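Local atomic coordinates of probable signal peptide protein (Ralstonia solanacearum, PDB entry 2QGU), a protein that binds a phospholipid in an interior pocket and probably carries such lipids between membranes, like other MlaC proteins. Residues A[63-68]-A[100-105]. The protein carries 13 engineered substitutions. Numbering follows the deposited sequence.
Sequences LVDQKI and GFKSLL. Engineered in segment 100-105: Ser103 (natural residue Thr). With PEF (di-palmitoyl-3-sn-phosphatidylethanolamine), chain B.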
ATOM      1  N   LEU A  63      -9.564   8.713  -2.836  1.00  9.91           N
ATOM      2  CA  LEU A  63      -8.286   8.895  -3.540  1.00 10.14           C
ATOM      3  C   LEU A  63      -7.578   7.567  -3.766  1.00 10.25           C
ATOM      4  O   LEU A  63      -7.115   7.276  -4.874  1.00 10.35           O
ATOM      5  CB  LEU A  63      -7.366   9.845  -2.758  1.00 10.09           C
ATOM      6  CG  LEU A  63      -5.889   9.971  -3.169  1.00  9.84           C
ATOM      7  CD1 LEU A  63      -5.724  10.865  -4.382  1.00 11.29           C
ATOM      8  CD2 LEU A  63      -5.059  10.511  -2.021  1.00 10.68           C
ATOM      9  N   VAL A  64      -7.500   6.760  -2.714  1.00  9.89           N
ATOM     10  CA  VAL A  64      -6.840   5.462  -2.801  1.00 10.32           C
ATOM     11  C   VAL A  64      -7.591   4.539  -3.760  1.00 11.08           C
ATOM     12  O   VAL A  64      -6.984   3.907  -4.622  1.00 11.20           O
ATOM     13  CB  VAL A  64      -6.653   4.822  -1.404  1.00 10.05           C
ATOM     14  CG1 VAL A  64      -6.143   3.388  -1.532  1.00 10.52           C
ATOM     15  CG2 VAL A  64      -5.684   5.656  -0.568  1.00  9.58           C
ATOM     16  N   ASP A  65      -8.915   4.485  -3.630  1.00 11.59           N
ATOM     17  CA  ASP A  65      -9.728   3.642  -4.501  1.00 12.69           C
ATOM     18  C   ASP A  65      -9.629   4.024  -5.970  1.00 12.76           C
ATOM     19  O   ASP A  65      -9.590   3.154  -6.840  1.00 13.29           O
ATOM     20  CB  ASP A  65     -11.187   3.669  -4.056  1.00 13.26           C
ATOM     21  CG  ASP A  65     -11.439   2.787  -2.864  1.00 16.10           C
ATOM     22  OD1 ASP A  65     -10.589   1.914  -2.589  1.00 19.36           O
ATOM     23  OD2 ASP A  65     -12.488   2.959  -2.212  1.00 19.49           O
ATOM     24  N   GLN A  66      -9.581   5.321  -6.249  1.00 12.77           N
ATOM     25  CA  GLN A  66      -9.605   5.787  -7.632  1.00 12.74           C
ATOM     26  C   GLN A  66      -8.224   5.873  -8.272  1.00 12.69           C
ATOM     27  O   GLN A  66      -8.075   5.630  -9.472  1.00 13.24           O
ATOM     28  CB  GLN A  66     -10.290   7.149  -7.723  1.00 12.84           C
ATOM     29  CG  GLN A  66     -11.761   7.145  -7.344  1.00 13.48           C
ATOM     30  CD  GLN A  66     -12.263   8.530  -6.991  1.00 14.25           C
ATOM     31  OE1 GLN A  66     -11.652   9.541  -7.353  1.00 15.92           O
ATOM     32  NE2 GLN A  66     -13.379   8.586  -6.268  1.00 14.42           N
ATOM     33  N   LYS A  67      -7.218   6.234  -7.479  1.00 12.08           N
ATOM     34  CA  LYS A  67      -5.904   6.565  -8.031  1.00 11.87           C
ATOM     35  C   LYS A  67      -4.823   5.528  -7.737  1.00 11.33           C
ATOM     36  O   LYS A  67      -3.789   5.520  -8.405  1.00 11.73           O
ATOM     37  CB  LYS A  67      -5.436   7.948  -7.555  1.00 11.87           C
ATOM     38  CG  LYS A  67      -6.462   9.089  -7.689  1.00 12.72           C
ATOM     39  CD  LYS A  67      -6.980   9.262  -9.105  1.00 14.61           C
ATOM     40  CE  LYS A  67      -8.061  10.339  -9.148  1.00 15.23           C
ATOM     41  NZ  LYS A  67      -8.609  10.533 -10.523  1.00 17.80           N
ATOM     42  N   ILE A  68      -5.055   4.658  -6.755  1.00 10.37           N
ATOM     43  CA  ILE A  68      -4.054   3.637  -6.400  1.00 10.27           C
ATOM     44  C   ILE A  68      -4.514   2.217  -6.719  1.00 10.58           C
ATOM     45  O   ILE A  68      -3.808   1.472  -7.409  1.00 10.63           O
ATOM     46  CB  ILE A  68      -3.589   3.769  -4.931  1.00  9.48           C
ATOM     47  CG1 ILE A  68      -2.888   5.114  -4.733  1.00  9.31           C
ATOM     48  CG2 ILE A  68      -2.636   2.622  -4.543  1.00 10.38           C
ATOM     49  CD1 ILE A  68      -2.587   5.450  -3.279  1.00  9.31           C
ATOM     50  N   GLY A 100      -9.921  -4.989   5.941  1.00  8.02           N
ATOM     51  CA  GLY A 100      -9.442  -4.438   7.211  1.00  7.53           C
ATOM     52  C   GLY A 100      -7.997  -3.974   7.144  1.00  7.48           C
ATOM     53  O   GLY A 100      -7.639  -2.953   7.729  1.00  7.14           O
ATOM     54  N   PHE A 101      -7.169  -4.746   6.443  1.00  7.26           N
ATOM     55  CA  PHE A 101      -5.763  -4.407   6.218  1.00  7.28           C
ATOM     56  C   PHE A 101      -5.649  -3.137   5.356  1.00  7.41           C
ATOM     57  O   PHE A 101      -4.894  -2.218   5.692  1.00  7.45           O
ATOM     58  CB  PHE A 101      -5.071  -5.628   5.587  1.00  7.05           C
ATOM     59  CG  PHE A 101      -3.575  -5.504   5.383  1.00  7.16           C
ATOM     60  CD1 PHE A 101      -2.779  -4.672   6.168  1.00  8.06           C
ATOM     61  CD2 PHE A 101      -2.961  -6.302   4.420  1.00  7.79           C
ATOM     62  CE1 PHE A 101      -1.399  -4.604   5.952  1.00  9.07           C
ATOM     63  CE2 PHE A 101      -1.589  -6.243   4.199  1.00  8.55           C
ATOM     64  CZ  PHE A 101      -0.808  -5.398   4.967  1.00  8.35           C
ATOM     65  N   LYS A 102      -6.438  -3.063   4.285  1.00  7.64           N
ATOM     66  CA  LYS A 102      -6.485  -1.864   3.443  1.00  7.99           C
ATOM     67  C   LYS A 102      -6.890  -0.633   4.257  1.00  7.93           C
ATOM     68  O   LYS A 102      -6.240   0.407   4.189  1.00  8.32           O
ATOM     69  CB  LYS A 102      -7.432  -2.076   2.270  1.00  8.64           C
ATOM     70  CG  LYS A 102      -7.608  -0.864   1.380  1.00  9.95           C
ATOM     71  CD  LYS A 102      -8.563  -1.182   0.246  1.00 12.23           C
ATOM     72  CE  LYS A 102      -9.055   0.079  -0.419  1.00 15.42           C
ATOM     73  NZ  LYS A 102     -10.283  -0.208  -1.215  1.00 17.54           N
ATOM     74  N   SER A 103      -7.962  -0.754   5.034  1.00  7.72           N
ATOM     75  CA  SER A 103      -8.392   0.342   5.895  1.00  7.97           C
ATOM     76  C   SER A 103      -7.303   0.758   6.886  1.00  8.12           C
ATOM     77  O   SER A 103      -7.079   1.949   7.095  1.00  8.35           O
ATOM     78  CB  SER A 103      -9.677  -0.045   6.633  1.00  7.82           C
ATOM     79  OG  SER A 103      -9.993   0.902   7.643  1.00  9.26           O
ATOM     80  N   LEU A 104      -6.630  -0.232   7.474  0.50  8.39           N
ATOM     81  CA  LEU A 104      -5.546  -0.004   8.429  0.50  8.60           C
ATOM     82  C   LEU A 104      -4.424   0.837   7.817  0.50  8.26           C
ATOM     83  O   LEU A 104      -3.955   1.799   8.427  0.50  8.17           O
ATOM     84  CB  LEU A 104      -5.013  -1.354   8.940  0.50  8.73           C
ATOM     85  CG  LEU A 104      -3.745  -1.453   9.798  0.50  9.16           C
ATOM     86  CD1 LEU A 104      -3.933  -0.799  11.147  0.50 11.30           C
ATOM     87  CD2 LEU A 104      -3.345  -2.909   9.981  0.50  9.45           C
ATOM     88  N   LEU A 105      -4.016   0.478   6.604  1.00  7.71           N
ATOM     89  CA  LEU A 105      -2.967   1.213   5.891  1.00  7.14           C
ATOM     90  C   LEU A 105      -3.397   2.619   5.480  1.00  7.44           C
ATOM     91  O   LEU A 105      -2.635   3.567   5.648  1.00  7.55           O
ATOM     92  CB  LEU A 105      -2.470   0.427   4.676  1.00  7.44           C
ATOM     93  CG  LEU A 105      -1.755  -0.890   4.976  1.00  7.70           C
ATOM     94  CD1 LEU A 105      -1.314  -1.510   3.660  1.00  9.67           C
ATOM     95  CD2 LEU A 105      -0.554  -0.682   5.905  1.00  9.43           C
TER
HETATM   96  C2  PEF B 301       6.035  11.714   5.334  1.00 18.17           C
HETATM   97  C1  PEF B 301       6.768  12.456   6.450  1.00 18.18           C
HETATM   98  N   PEF B 301       5.818  15.111  11.676  1.00 20.49           N
HETATM   99  C3  PEF B 301       6.009  12.576   4.089  1.00 18.49           C
HETATM  100  C4  PEF B 301       6.061  13.331  10.013  1.00 19.99           C
HETATM  101  C5  PEF B 301       6.293  13.737  11.465  1.00 20.43           C
HETATM  102  C10 PEF B 301       6.035   9.388   5.552  1.00 20.35           C
HETATM  103  C11 PEF B 301       6.461   8.005   5.077  1.00 20.38           C
HETATM  104  C12 PEF B 301       6.094   7.823   3.605  1.00 20.44           C
HETATM  105  C13 PEF B 301       4.580   7.689   3.480  1.00 20.22           C
HETATM  106  C14 PEF B 301       4.173   7.225   2.094  1.00 21.36           C
HETATM  107  C15 PEF B 301       2.659   7.036   2.041  1.00 21.84           C
HETATM  108  C16 PEF B 301       2.256   6.272   0.783  1.00 23.32           C
HETATM  109  C17 PEF B 301       0.801   5.819   0.859  1.00 24.61           C
HETATM  110  C18 PEF B 301       0.690   4.455   1.542  1.00 26.04           C
HETATM  111  C19 PEF B 301      -0.312   3.565   0.812  1.00 26.87           C
HETATM  112  C20 PEF B 301      -1.734   3.817   1.322  1.00 26.84           C
HETATM  113  C21 PEF B 301      -2.747   2.982   0.543  1.00 26.92           C
HETATM  114  C22 PEF B 301      -2.726   1.527   1.011  1.00 26.53           C
HETATM  115  C23 PEF B 301      -3.894   0.741   0.417  1.00 25.93           C
HETATM  116  C24 PEF B 301      -3.472  -0.011  -0.844  1.00 25.71           C
HETATM  117  C25 PEF B 301      -4.680  -0.324  -1.723  1.00 25.17           C
HETATM  118  C30 PEF B 301       5.484  12.511   1.826  1.00 20.83           C
HETATM  119  C31 PEF B 301       4.923  12.082   0.613  1.00 22.26           C
HETATM  120  C32 PEF B 301       3.952  11.092   0.684  1.00 22.26           C
HETATM  121  C33 PEF B 301       3.235  10.935  -0.671  1.00 21.41           C
HETATM  122  C34 PEF B 301       3.708   9.702  -1.458  1.00 20.11           C
HETATM  123  C35 PEF B 301       2.602   9.121  -2.360  1.00 19.71           C
HETATM  124  C36 PEF B 301       2.905   7.817  -2.763  1.00 18.79           C
HETATM  125  C37 PEF B 301       1.850   7.188  -3.433  1.00 18.89           C
HETATM  126  C38 PEF B 301       2.210   5.890  -3.811  1.00 19.58           C
HETATM  127  C39 PEF B 301       1.042   5.095  -4.412  1.00 19.81           C
HETATM  128  C40 PEF B 301       1.380   3.599  -4.565  1.00 21.40           C
HETATM  129  C41 PEF B 301       1.052   2.806  -3.286  1.00 21.11           C
HETATM  130  C42 PEF B 301       0.873   1.311  -3.572  1.00 22.13           C
HETATM  131  C43 PEF B 301       1.004   0.475  -2.291  1.00 21.56           C
HETATM  132  C44 PEF B 301       0.712  -1.007  -2.552  1.00 22.71           C
HETATM  133  C45 PEF B 301       0.847  -1.839  -1.275  1.00 22.27           C
HETATM  134  O4  PEF B 301       5.104   9.500   6.356  1.00 20.88           O
HETATM  135  O5  PEF B 301       6.342  13.385   1.748  1.00 21.82           O
HETATM  136  O2  PEF B 301       6.703  10.470   5.056  1.00 17.49           O
HETATM  137  O3  PEF B 301       5.145  12.022   3.064  1.00 19.31           O
HETATM  138  O1P PEF B 301       7.701  15.321   7.154  1.00 15.49           O
HETATM  139  O2P PEF B 301       5.380  15.565   8.200  1.00 16.33           O
HETATM  140  O3P PEF B 301       5.933  13.508   6.943  1.00 17.24           O
HETATM  141  O4P PEF B 301       7.028  13.982   9.169  1.00 17.44           O
HETATM  142  P   PEF B 301       6.524  14.715   7.822  1.00 17.31           P
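Asp65 and Lys102 form a salt bridge between helix 57-67 and helix 91-114. Lys102 NZ donates a short hydrogen bond to Asp65 OD1, at 2.5 Å. OD1 accepts it through its syn lone pair, on the side of the other carboxylate oxygen. That second oxygen stays back, with OD2 4.0 Å from Lys102 NZ, so one oxygen does the gripping. The two side chains meet at about a right angle. Lys102 spans most of the distance. Its CG is anti to the backbone N (chi1 177°) and the chain runs on extended, which carries the ammonium group across to the other helix. Asp65 CG lies beside its own backbone N (chi1 -78°), and this swings OD1 toward the lysine. Lys102 CE also comes to 3.2 Å from Asp65 OD1. Between 63-68 and 100-105 this is the closest residue pair, and the bridge lies at the protein surface.

Beside the bridge, the end of one palmitoyl chain of the bound phosphatidylethanolamine lies between the two segments. Val64 CG1 rests 4.0 Å from C23 of the lipid. Leu105 CB touches C22 of that chain at 3.8 Å, from the other helix. The aliphatic part of Lys102 lies near this tail as well. Ile68 packs on the second chain, with CD1 3.8 Å from lipid C39. Farther out, Phe74 of helix 74-82 touches both Lys102 and Leu105, and Val42 of helix 31-47 meets Ile68. Val64, Ile68 and Leu105 thus line the lipid pocket, while the ion pair spans the helices beside it. A hydrophobic cavity that takes up both acyl tails is characteristic of MlaC-type phospholipid-binding proteins.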